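Local coordinates for conserved protein (Methanothermobacter thermautotrophicus, PDB 1I36) that is of unknown function but binds NADP and structurally resembles 3-hydroxyacid dehydrogenases, so it is probably an NADP-dependent oxidoreductase, at residues V68-A76 with T94-I102; A216-Q227 with P239-K250. The protein carries 1 engineered substitution. One frame throughout, in Å; residues are numbered along the deposited sequence.

Contact 1 of 2, residues V68-A76 with T94-I102; sequences VALGAARRA and TVRMASSLI. With NAP (NADP nicotinamide-adenine-dinucleotide phosphate), chain C.
Two neighbouring helices of the Rossmann-type NADP-binding domain meet here, Leu70 and Ala73 of 68-76 packing on Ala98 and Leu101 of 94-102. Their short axes are nearly parallel, 17° apart. Leu70 is a knob in a hole formed by Thr94, Met97, Ala98 and Leu101: its CD2 branch comes within 3.7 Å of Ala98 N, while Leu70 CG lies 3.9 Å from Thr94 CG2, the two side chains crossing at about a right angle. The helices belong to successive beta-alpha-beta crossovers that share strand 83-86, whose Tyr84 touches both Ala73 and Ile102. Ala73 CB meets Ala98 CB at 4.1 Å. Leu101 divides its branches, CD1 lying 3.6 Å from Leu70 O and CD2 over the centre of one face of the Arg74 guanidinium, 3.5 Å from Arg74 CZ. With CG anti to the backbone N (chi1 168°), the Arg74 chain bends twice to bring that face over the leucine. Were Leu101 an alanine, the contact with Leu70 would probably be lost and the guanidinium left without its cover on that face. One water donates to both Arg74 O (2.7 Å) and Leu101 O, bridging the backbones. Val68 CG1 approaches the adenine amino atom N6A of NADP at 3.3 Å.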
loop_
_atom_site.group_PDB
_atom_site.type_symbol
_atom_site.label_atom_id
_atom_site.label_comp_id
_atom_site.label_asym_id
_atom_site.label_seq_id
_atom_site.Cartn_x
_atom_site.Cartn_y
_atom_site.Cartn_z
ATOM N N VAL A 68 -0.722 8.204 -31.879
ATOM C CA VAL A 68 -1.327 7.911 -33.190
ATOM C C VAL A 68 -2.754 7.320 -33.062
ATOM O O VAL A 68 -3.471 7.232 -34.042
ATOM C CB VAL A 68 -0.400 6.847 -33.939
ATOM C CG1 VAL A 68 -1.091 6.204 -35.113
ATOM C CG2 VAL A 68 0.895 7.525 -34.395
ATOM N N ALA A 69 -3.154 6.951 -31.847
ATOM C CA ALA A 69 -4.443 6.304 -31.592
ATOM C C ALA A 69 -5.687 7.040 -32.102
ATOM O O ALA A 69 -6.559 6.429 -32.726
ATOM C CB ALA A 69 -4.578 6.003 -30.073
ATOM N N LEU A 70 -5.782 8.342 -31.865
ATOM C CA LEU A 70 -6.968 9.072 -32.342
ATOM C C LEU A 70 -7.001 9.149 -33.854
ATOM O O LEU A 70 -8.056 8.967 -34.455
ATOM C CB LEU A 70 -7.058 10.482 -31.771
ATOM C CG LEU A 70 -7.559 10.608 -30.348
ATOM C CD1 LEU A 70 -7.558 12.118 -29.968
ATOM C CD2 LEU A 70 -8.957 9.975 -30.206
ATOM N N GLY A 71 -5.846 9.426 -34.467
ATOM C CA GLY A 71 -5.796 9.490 -35.920
ATOM C C GLY A 71 -6.164 8.163 -36.570
ATOM O O GLY A 71 -6.824 8.140 -37.615
ATOM N N ALA A 72 -5.699 7.057 -35.982
ATOM C CA ALA A 72 -6.006 5.732 -36.500
ATOM C C ALA A 72 -7.513 5.497 -36.411
ATOM O O ALA A 72 -8.096 4.947 -37.324
ATOM C CB ALA A 72 -5.262 4.661 -35.693
ATOM N N ALA A 73 -8.137 5.881 -35.294
ATOM C CA ALA A 73 -9.578 5.683 -35.147
ATOM C C ALA A 73 -10.375 6.540 -36.149
ATOM O O ALA A 73 -11.419 6.109 -36.651
ATOM C CB ALA A 73 -10.012 6.018 -33.704
ATOM N N ARG A 74 -9.952 7.796 -36.335
ATOM C CA ARG A 74 -10.626 8.673 -37.291
ATOM C C ARG A 74 -10.626 7.977 -38.659
ATOM O O ARG A 74 -11.676 7.833 -39.276
ATOM C CB ARG A 74 -9.898 10.041 -37.380
ATOM C CG ARG A 74 -10.363 10.932 -38.577
ATOM C CD ARG A 74 -11.763 11.443 -38.384
ATOM N NE ARG A 74 -11.812 12.539 -37.425
ATOM C CZ ARG A 74 -12.903 13.234 -37.127
ATOM N NH1 ARG A 74 -14.061 12.955 -37.704
ATOM N NH2 ARG A 74 -12.829 14.225 -36.264
ATOM N N ARG A 75 -9.472 7.470 -39.098
ATOM C CA ARG A 75 -9.395 6.793 -40.396
ATOM C C ARG A 75 -10.205 5.503 -40.471
ATOM O O ARG A 75 -10.906 5.255 -41.451
ATOM C CB ARG A 75 -7.950 6.462 -40.767
ATOM C CG ARG A 75 -7.135 7.675 -41.171
ATOM C CD ARG A 75 -5.751 7.273 -41.654
ATOM N NE ARG A 75 -4.921 6.816 -40.549
ATOM C CZ ARG A 75 -4.242 7.617 -39.726
ATOM N NH1 ARG A 75 -4.284 8.930 -39.881
ATOM N NH2 ARG A 75 -3.556 7.098 -38.710
ATOM N N ALA A 76 -10.087 4.671 -39.442
ATOM C CA ALA A 76 -10.814 3.407 -39.426
ATOM C C ALA A 76 -12.330 3.611 -39.264
ATOM O O ALA A 76 -13.139 2.919 -39.897
ATOM C CB ALA A 76 -10.261 2.533 -38.308
ATOM N N THR A 94 -9.457 9.837 -23.649
ATOM C CA THR A 94 -9.007 9.688 -25.046
ATOM C C THR A 94 -9.694 8.465 -25.680
ATOM O O THR A 94 -10.086 8.491 -26.873
ATOM C CB THR A 94 -7.453 9.593 -25.120
ATOM O OG1 THR A 94 -6.907 10.669 -24.370
ATOM C CG2 THR A 94 -6.944 9.764 -26.572
ATOM N N VAL A 95 -9.868 7.399 -24.883
ATOM C CA VAL A 95 -10.544 6.183 -25.333
ATOM C C VAL A 95 -12.018 6.518 -25.699
ATOM O O VAL A 95 -12.524 6.107 -26.758
ATOM C CB VAL A 95 -10.542 5.089 -24.191
ATOM C CG1 VAL A 95 -11.291 3.835 -24.633
ATOM C CG2 VAL A 95 -9.077 4.667 -23.864
ATOM N N ARG A 96 -12.674 7.294 -24.847
ATOM C CA ARG A 96 -14.074 7.673 -25.070
ATOM C C ARG A 96 -14.187 8.472 -26.383
ATOM O O ARG A 96 -15.141 8.300 -27.134
ATOM C CB ARG A 96 -14.628 8.485 -23.890
ATOM C CG ARG A 96 -14.724 7.699 -22.554
ATOM C CD ARG A 96 -15.414 8.508 -21.422
ATOM N NE ARG A 96 -15.223 7.809 -20.152
ATOM C CZ ARG A 96 -14.278 8.107 -19.262
ATOM N NH1 ARG A 96 -13.462 9.125 -19.471
ATOM N NH2 ARG A 96 -14.029 7.277 -18.257
ATOM N N MET A 97 -13.201 9.325 -26.670
ATOM C CA MET A 97 -13.195 10.109 -27.908
ATOM C C MET A 97 -12.910 9.207 -29.095
ATOM O O MET A 97 -13.505 9.369 -30.169
ATOM C CB MET A 97 -12.180 11.264 -27.803
ATOM C CG MET A 97 -12.614 12.281 -26.751
ATOM S SD MET A 97 -14.330 12.960 -27.029
ATOM C CE MET A 97 -15.210 12.067 -25.966
ATOM N N ALA A 98 -11.991 8.257 -28.934
ATOM C CA ALA A 98 -11.712 7.318 -30.017
ATOM C C ALA A 98 -12.988 6.524 -30.318
ATOM O O ALA A 98 -13.298 6.249 -31.478
ATOM C CB ALA A 98 -10.572 6.375 -29.651
ATOM N N SER A 99 -13.736 6.179 -29.276
ATOM C CA SER A 99 -15.021 5.494 -29.443
ATOM C C SER A 99 -15.986 6.322 -30.319
ATOM O O SER A 99 -16.664 5.775 -31.191
ATOM C CB SER A 99 -15.705 5.294 -28.095
ATOM O OG SER A 99 -16.791 4.399 -28.273
ATOM N N SER A 100 -16.060 7.625 -30.079
ATOM C CA SER A 100 -16.962 8.468 -30.867
ATOM C C SER A 100 -16.598 8.522 -32.350
ATOM O O SER A 100 -17.449 8.829 -33.188
ATOM C CB SER A 100 -17.059 9.866 -30.270
ATOM O OG SER A 100 -15.840 10.570 -30.445
ATOM N N LEU A 101 -15.347 8.197 -32.678
ATOM C CA LEU A 101 -14.835 8.173 -34.061
ATOM C C LEU A 101 -15.223 6.909 -34.838
ATOM O O LEU A 101 -15.149 6.873 -36.068
ATOM C CB LEU A 101 -13.303 8.333 -34.043
ATOM C CG LEU A 101 -12.921 9.753 -33.614
ATOM C CD1 LEU A 101 -11.368 9.882 -33.472
ATOM C CD2 LEU A 101 -13.450 10.763 -34.657
ATOM N N ILE A 102 -15.557 5.842 -34.135
ATOM C CA ILE A 102 -15.992 4.588 -34.794
ATOM C C ILE A 102 -17.539 4.774 -34.901
ATOM O O ILE A 102 -18.309 4.320 -34.068
ATOM C CB ILE A 102 -15.619 3.350 -33.918
ATOM C CG1 ILE A 102 -14.086 3.329 -33.692
ATOM C CG2 ILE A 102 -16.160 2.025 -34.555
ATOM C CD1 ILE A 102 -13.222 3.494 -34.963
HETATM P PA NAP C . 5.564 -0.892 -31.274
HETATM O O1A NAP C . 5.607 0.487 -30.823
HETATM O O2A NAP C . 5.954 -2.174 -30.724
HETATM O O5B NAP C . 4.366 -1.101 -32.419
HETATM C C5B NAP C . 3.354 -0.066 -32.961
HETATM C C4B NAP C . 3.548 -0.334 -34.379
HETATM O O4B NAP C . 2.405 0.693 -34.888
HETATM C C3B NAP C . 4.270 0.256 -35.193
HETATM O O3B NAP C . 4.587 -1.028 -35.529
HETATM C C2B NAP C . 4.253 1.132 -36.384
HETATM O O2B NAP C . 4.596 1.013 -37.589
HETATM C C1B NAP C . 2.869 1.264 -36.166
HETATM N N9A NAP C . 2.409 2.654 -36.363
HETATM C C8A NAP C . 2.803 3.939 -35.979
HETATM N N7A NAP C . 2.040 4.864 -36.518
HETATM C C5A NAP C . 1.106 4.186 -37.278
HETATM C C6A NAP C . 0.014 4.615 -38.102
HETATM N N6A NAP C . -0.280 5.905 -38.270
HETATM N N1A NAP C . -0.744 3.643 -38.741
HETATM C C2A NAP C . -0.453 2.319 -38.588
HETATM N N3A NAP C . 0.560 1.844 -37.835
HETATM C C4A NAP C . 1.304 2.841 -37.194
HETATM O O3 NAP C . 4.416 -0.820 -30.066
HETATM P PN NAP C . 3.676 -1.970 -29.056
HETATM O O1N NAP C . 4.620 -2.298 -27.936
HETATM O O2N NAP C . 3.291 -3.030 -29.995
HETATM O O5D NAP C . 2.330 -1.420 -28.430
HETATM C C5D NAP C . 1.200 -1.050 -29.261
HETATM C C4D NAP C . 0.182 -0.339 -28.388
HETATM O O4D NAP C . -0.272 -1.062 -27.205
HETATM C C3D NAP C . 0.660 1.025 -27.827
HETATM O O3D NAP C . -0.347 2.086 -27.815
HETATM C C2D NAP C . 1.137 0.740 -26.443
HETATM O O2D NAP C . 1.099 1.854 -25.598
HETATM C C1D NAP C . 0.202 -0.415 -26.020
HETATM N N1N NAP C . 0.769 -1.311 -24.998
HETATM C C2N NAP C . 1.952 -2.016 -25.255
HETATM C C3N NAP C . 2.411 -2.871 -24.197
HETATM C C7N NAP C . 3.622 -3.665 -24.330
HETATM O O7N NAP C . 4.001 -4.409 -23.406
HETATM N N7N NAP C . 4.378 -3.633 -25.458
HETATM C C4N NAP C . 1.668 -2.955 -22.999
HETATM C C5N NAP C . 0.529 -2.259 -22.775
HETATM C C6N NAP C . 0.077 -1.440 -23.775
HETATM P P2B NAP C . 6.130 1.593 -37.872
HETATM O O1X NAP C . 7.145 0.663 -37.270
HETATM O O2X NAP C . 6.116 1.583 -39.310
HETATM O O3X NAP C . 6.202 2.878 -37.209
HETATM O O HOH W 1 -14.122 8.340 -38.203
#

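Contact 2 of 2, residues A216-Q227 with P239-K250; sequences ARRRYEEMKEVQ and PTCIIRIFDKLK
The Phe246 ring carries Arg219 CB over one face, displaced toward the rim: this CH-pi contact puts CB 4.0 Å from the ring centroid and 25° off the normal, while the guanidinium leads away. Met223 CG approaches the same ring obliquely. Around the Tyr220 ring, Glu221 OE2 and Ile243 O lie in plane at the edge, and Ile243 CG2 comes in obliquely to 3.5 Å from Tyr220 CE1. The Asp247 carboxylate runs alongside this ring, pointing the same way, the two planes 30° apart. A CG anti to the backbone N (chi1 177°) sets the Tyr220 ring beside Ile243 and Asp247. Met223, bent at chi2 and chi3, is a knob among Pro239, Ile242, Ile243 and Phe246, its SD 3.9 Å from Ile242 CG2 and its CE against Pro239 CB. At one end of the interface Ala216 CB sits 3.4 Å from Leu249 O. At the other, Gln227 OE1 lies against Pro239 CB, 3.0 Å away, and accepts from a water (2.8 Å) that in turn accepts from Thr240 OG1.

Helices 216-231 and 238-249 are consecutive and antiparallel, a helical hairpin in the DUF1932 region. Cys241 forms a disulfide with Cys241 of the second subunit, and Phe246 also packs on Ser212 of helix 202-214.

Lys250 is poorly ordered, so the closeness of its NZ to Arg217 NE (4.4 Å) is uncertain; Glu221, with OE2 4.9 Å from the same NZ, may temper it. With no direct hydrogen bond between the two helices, their cohesion rests chiefly on apolar and aromatic packing, supplemented by the water between Gln227 and Thr240.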
loop_
_atom_site.group_PDB
_atom_site.type_symbol
_atom_site.label_atom_id
_atom_site.label_comp_id
_atom_site.label_asym_id
_atom_site.label_seq_id
_atom_site.Cartn_x
_atom_site.Cartn_y
_atom_site.Cartn_z
ATOM N N ALA A 216 13.316 3.330 -12.510
ATOM C CA ALA A 216 12.885 4.620 -11.976
ATOM C C ALA A 216 12.535 5.679 -13.022
ATOM O O ALA A 216 11.576 6.446 -12.850
ATOM C CB ALA A 216 13.925 5.160 -11.022
ATOM N N ARG A 217 13.312 5.727 -14.097
ATOM C CA ARG A 217 13.072 6.711 -15.148
ATOM C C ARG A 217 11.724 6.482 -15.828
ATOM O O ARG A 217 10.948 7.426 -16.008
ATOM C CB ARG A 217 14.204 6.685 -16.171
ATOM C CG ARG A 217 14.050 7.714 -17.290
ATOM C CD ARG A 217 15.378 7.989 -17.994
ATOM N NE ARG A 217 16.271 8.820 -17.183
ATOM C CZ ARG A 217 17.160 8.353 -16.308
ATOM N NH1 ARG A 217 17.293 7.043 -16.120
ATOM N NH2 ARG A 217 17.891 9.204 -15.594
ATOM N N ARG A 218 11.452 5.231 -16.187
ATOM C CA ARG A 218 10.190 4.872 -16.826
ATOM C C ARG A 218 9.027 5.077 -15.849
ATOM O O ARG A 218 7.977 5.583 -16.238
ATOM C CB ARG A 218 10.223 3.425 -17.334
ATOM C CG ARG A 218 8.907 2.942 -17.998
ATOM C CD ARG A 218 8.521 3.763 -19.254
ATOM N NE ARG A 218 7.133 3.518 -19.691
ATOM C CZ ARG A 218 6.265 4.474 -20.033
ATOM N NH1 ARG A 218 6.623 5.755 -19.999
ATOM N NH2 ARG A 218 5.020 4.157 -20.382
ATOM N N ARG A 219 9.238 4.714 -14.581
ATOM C CA ARG A 219 8.215 4.868 -13.552
ATOM C C ARG A 219 7.803 6.324 -13.376
ATOM O O ARG A 219 6.637 6.622 -13.107
ATOM C CB ARG A 219 8.712 4.334 -12.198
ATOM C CG ARG A 219 8.843 2.822 -12.108
ATOM C CD ARG A 219 7.493 2.113 -12.191
ATOM N NE ARG A 219 7.594 0.781 -11.613
ATOM C CZ ARG A 219 8.104 -0.276 -12.231
ATOM N NH1 ARG A 219 8.550 -0.173 -13.480
ATOM N NH2 ARG A 219 8.249 -1.419 -11.565
ATOM N N TYR A 220 8.774 7.222 -13.480
ATOM C CA TYR A 220 8.521 8.647 -13.334
ATOM C C TYR A 220 7.610 9.149 -14.456
ATOM O O TYR A 220 6.651 9.893 -14.196
ATOM C CB TYR A 220 9.831 9.424 -13.339
ATOM C CG TYR A 220 9.625 10.903 -13.273
ATOM C CD1 TYR A 220 9.265 11.514 -12.079
ATOM C CD2 TYR A 220 9.789 11.702 -14.407
ATOM C CE1 TYR A 220 9.074 12.880 -11.997
ATOM C CE2 TYR A 220 9.600 13.082 -14.341
ATOM C CZ TYR A 220 9.243 13.663 -13.128
ATOM O OH TYR A 220 9.057 15.026 -13.036
ATOM N N GLU A 221 7.914 8.724 -15.685
ATOM C CA GLU A 221 7.136 9.092 -16.871
ATOM C C GLU A 221 5.736 8.488 -16.719
ATOM O O GLU A 221 4.739 9.133 -17.011
ATOM C CB GLU A 221 7.765 8.529 -18.159
ATOM C CG GLU A 221 9.207 8.963 -18.501
ATOM C CD GLU A 221 9.398 10.461 -18.591
ATOM O OE1 GLU A 221 8.556 11.153 -19.213
ATOM O OE2 GLU A 221 10.412 10.948 -18.035
ATOM N N GLU A 222 5.682 7.234 -16.284
ATOM C CA GLU A 222 4.421 6.539 -16.088
ATOM C C GLU A 222 3.541 7.236 -15.063
ATOM O O GLU A 222 2.324 7.300 -15.240
ATOM C CB GLU A 222 4.648 5.097 -15.672
ATOM C CG GLU A 222 5.026 4.139 -16.792
ATOM C CD GLU A 222 5.403 2.749 -16.267
ATOM O OE1 GLU A 222 5.901 2.658 -15.128
ATOM O OE2 GLU A 222 5.220 1.747 -16.979
ATOM N N MET A 223 4.147 7.781 -14.008
ATOM C CA MET A 223 3.378 8.478 -12.978
ATOM C C MET A 223 2.821 9.801 -13.473
ATOM O O MET A 223 1.761 10.212 -13.030
ATOM C CB MET A 223 4.190 8.709 -11.703
ATOM C CG MET A 223 4.128 7.567 -10.712
ATOM S SD MET A 223 2.458 7.093 -10.179
ATOM C CE MET A 223 1.790 8.547 -9.814
ATOM N N LYS A 224 3.535 10.477 -14.378
ATOM C CA LYS A 224 3.029 11.736 -14.930
ATOM C C LYS A 224 1.733 11.422 -15.673
ATOM O O LYS A 224 0.761 12.160 -15.559
ATOM C CB LYS A 224 4.044 12.381 -15.881
ATOM C CG LYS A 224 5.363 12.774 -15.191
ATOM C CD LYS A 224 6.221 13.758 -16.002
ATOM C CE LYS A 224 6.638 13.194 -17.362
ATOM N NZ LYS A 224 7.632 14.073 -18.074
ATOM N N GLU A 225 1.699 10.290 -16.378
ATOM C CA GLU A 225 0.498 9.880 -17.119
ATOM C C GLU A 225 -0.615 9.543 -16.149
ATOM O O GLU A 225 -1.762 9.907 -16.375
ATOM C CB GLU A 225 0.769 8.645 -17.987
ATOM C CG GLU A 225 1.860 8.830 -19.011
ATOM C CD GLU A 225 2.230 7.531 -19.755
ATOM O OE1 GLU A 225 1.725 6.426 -19.411
ATOM O OE2 GLU A 225 3.048 7.635 -20.698
ATOM N N VAL A 226 -0.293 8.774 -15.104
ATOM C CA VAL A 226 -1.286 8.411 -14.096
ATOM C C VAL A 226 -1.898 9.675 -13.504
ATOM O O VAL A 226 -3.102 9.751 -13.300
ATOM C CB VAL A 226 -0.666 7.551 -12.934
ATOM C CG1 VAL A 226 -1.559 7.588 -11.689
ATOM C CG2 VAL A 226 -0.468 6.123 -13.391
ATOM N N GLN A 227 -1.056 10.652 -13.198
ATOM C CA GLN A 227 -1.539 11.889 -12.633
ATOM C C GLN A 227 -2.547 12.526 -13.605
ATOM O O GLN A 227 -3.630 12.930 -13.197
ATOM C CB GLN A 227 -0.343 12.822 -12.385
ATOM C CG GLN A 227 -0.661 14.320 -12.223
ATOM C CD GLN A 227 -1.519 14.644 -11.018
ATOM O OE1 GLN A 227 -1.236 14.209 -9.910
ATOM N NE2 GLN A 227 -2.565 15.448 -11.229
ATOM N N PRO A 239 -0.441 11.635 -6.267
ATOM C CA PRO A 239 0.590 11.579 -7.318
ATOM C C PRO A 239 1.718 12.638 -7.218
ATOM O O PRO A 239 2.843 12.371 -7.631
ATOM C CB PRO A 239 -0.225 11.752 -8.606
ATOM C CG PRO A 239 -1.577 11.175 -8.240
ATOM C CD PRO A 239 -1.791 11.753 -6.863
ATOM N N THR A 240 1.410 13.825 -6.699
ATOM C CA THR A 240 2.417 14.892 -6.542
ATOM C C THR A 240 3.609 14.401 -5.695
ATOM O O THR A 240 4.764 14.553 -6.081
ATOM C CB THR A 240 1.825 16.132 -5.833
ATOM O OG1 THR A 240 0.831 16.734 -6.667
ATOM C CG2 THR A 240 2.894 17.160 -5.549
ATOM N N CYS A 241 3.319 13.826 -4.533
ATOM C CA CYS A 241 4.378 13.325 -3.652
ATOM C C CYS A 241 5.028 12.085 -4.236
ATOM O O CYS A 241 6.258 11.954 -4.221
ATOM C CB CYS A 241 3.813 13.043 -2.260
ATOM S SG CYS A 241 3.212 14.541 -1.389
ATOM N N ILE A 242 4.214 11.185 -4.798
ATOM C CA ILE A 242 4.739 9.961 -5.396
ATOM C C ILE A 242 5.722 10.308 -6.515
ATOM O O ILE A 242 6.779 9.687 -6.629
ATOM C CB ILE A 242 3.598 9.039 -5.920
ATOM C CG1 ILE A 242 2.765 8.492 -4.753
ATOM C CG2 ILE A 242 4.161 7.859 -6.704
ATOM C CD1 ILE A 242 1.422 7.884 -5.208
ATOM N N ILE A 243 5.370 11.307 -7.326
ATOM C CA ILE A 243 6.226 11.765 -8.433
ATOM C C ILE A 243 7.558 12.289 -7.863
ATOM O O ILE A 243 8.623 11.993 -8.396
ATOM C CB ILE A 243 5.508 12.862 -9.294
ATOM C CG1 ILE A 243 4.781 12.234 -10.493
ATOM C CG2 ILE A 243 6.495 13.893 -9.825
ATOM C CD1 ILE A 243 3.995 13.269 -11.331
ATOM N N ARG A 244 7.493 13.025 -6.759
ATOM C CA ARG A 244 8.712 13.533 -6.130
ATOM C C ARG A 244 9.660 12.390 -5.719
ATOM O O ARG A 244 10.879 12.514 -5.876
ATOM C CB ARG A 244 8.382 14.420 -4.938
ATOM C CG ARG A 244 7.635 15.694 -5.313
ATOM C CD ARG A 244 7.629 16.687 -4.171
ATOM N NE ARG A 244 9.005 17.005 -3.817
ATOM C CZ ARG A 244 9.427 17.379 -2.611
ATOM N NH1 ARG A 244 8.571 17.512 -1.601
ATOM N NH2 ARG A 244 10.733 17.531 -2.403
ATOM N N ILE A 245 9.108 11.264 -5.246
ATOM C CA ILE A 245 9.934 10.114 -4.860
ATOM C C ILE A 245 10.586 9.508 -6.109
ATOM O O ILE A 245 11.791 9.214 -6.118
ATOM C CB ILE A 245 9.110 8.995 -4.137
ATOM C CG1 ILE A 245 8.625 9.462 -2.756
ATOM C CG2 ILE A 245 9.925 7.718 -4.031
ATOM C CD1 ILE A 245 9.716 9.659 -1.733
ATOM N N PHE A 246 9.797 9.282 -7.156
ATOM C CA PHE A 246 10.366 8.702 -8.367
ATOM C C PHE A 246 11.386 9.631 -9.015
ATOM O O PHE A 246 12.338 9.169 -9.649
ATOM C CB PHE A 246 9.279 8.255 -9.332
ATOM C CG PHE A 246 8.679 6.932 -8.957
ATOM C CD1 PHE A 246 7.360 6.837 -8.548
ATOM C CD2 PHE A 246 9.472 5.780 -8.938
ATOM C CE1 PHE A 246 6.828 5.618 -8.118
ATOM C CE2 PHE A 246 8.953 4.561 -8.509
ATOM C CZ PHE A 246 7.617 4.490 -8.095
ATOM N N ASP A 247 11.220 10.928 -8.776
ATOM C CA ASP A 247 12.137 11.945 -9.269
ATOM C C ASP A 247 13.506 11.638 -8.613
ATOM O O ASP A 247 14.535 11.599 -9.285
ATOM C CB ASP A 247 11.616 13.331 -8.853
ATOM C CG ASP A 247 12.311 14.475 -9.576
ATOM O OD1 ASP A 247 12.566 14.353 -10.793
ATOM O OD2 ASP A 247 12.579 15.516 -8.931
ATOM N N LYS A 248 13.490 11.326 -7.319
ATOM C CA LYS A 248 14.704 10.989 -6.582
ATOM C C LYS A 248 15.322 9.672 -7.040
ATOM O O LYS A 248 16.528 9.587 -7.247
ATOM C CB LYS A 248 14.414 10.861 -5.091
ATOM C CG LYS A 248 14.042 12.128 -4.388
ATOM C CD LYS A 248 13.842 11.832 -2.911
ATOM C CE LYS A 248 13.623 13.096 -2.140
ATOM N NZ LYS A 248 13.529 12.811 -0.696
ATOM N N LEU A 249 14.497 8.636 -7.150
ATOM C CA LEU A 249 14.958 7.307 -7.554
ATOM C C LEU A 249 15.795 7.211 -8.840
ATOM O O LEU A 249 16.475 6.203 -9.057
ATOM C CB LEU A 249 13.773 6.335 -7.640
ATOM C CG LEU A 249 13.015 5.960 -6.360
ATOM C CD1 LEU A 249 11.958 4.911 -6.667
ATOM C CD2 LEU A 249 13.973 5.419 -5.344
ATOM N N LYS A 250 15.739 8.239 -9.688
ATOM C CA LYS A 250 16.490 8.243 -10.947
ATOM C C LYS A 250 18.006 8.336 -10.744
ATOM O O LYS A 250 18.536 9.390 -10.389
ATOM C CB LYS A 250 16.012 9.382 -11.849
ATOM C CG LYS A 250 14.630 9.171 -12.440
ATOM C CD LYS A 250 13.752 10.399 -12.245
ATOM C CE LYS A 250 14.205 11.578 -13.084
ATOM N NZ LYS A 250 13.846 11.398 -14.519
HETATM O O HOH W 2 -1.375 15.081 -7.247
#

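Contacts 1 and 2 each pair two helices through a partly buried interface, but in different parts of the chain, with centres about 28 Å apart and nearest atoms about 10 Å apart. Contact 1 joins parallel helices over the Rossmann sheet and has small alanines in its interior; contact 2 joins antiparallel neighbours in the all-helical C-terminal region, buries more surface (770 against 416 Å²) and relies on Tyr220, Met223 and Phe246. Neither has a direct hydrogen bond between its helices, and each has one bridging water. Contact 1 borders the adenine end of NADP, whereas contact 2 lies farther from the cofactor and adjoins the disulfide-linked subunit interface.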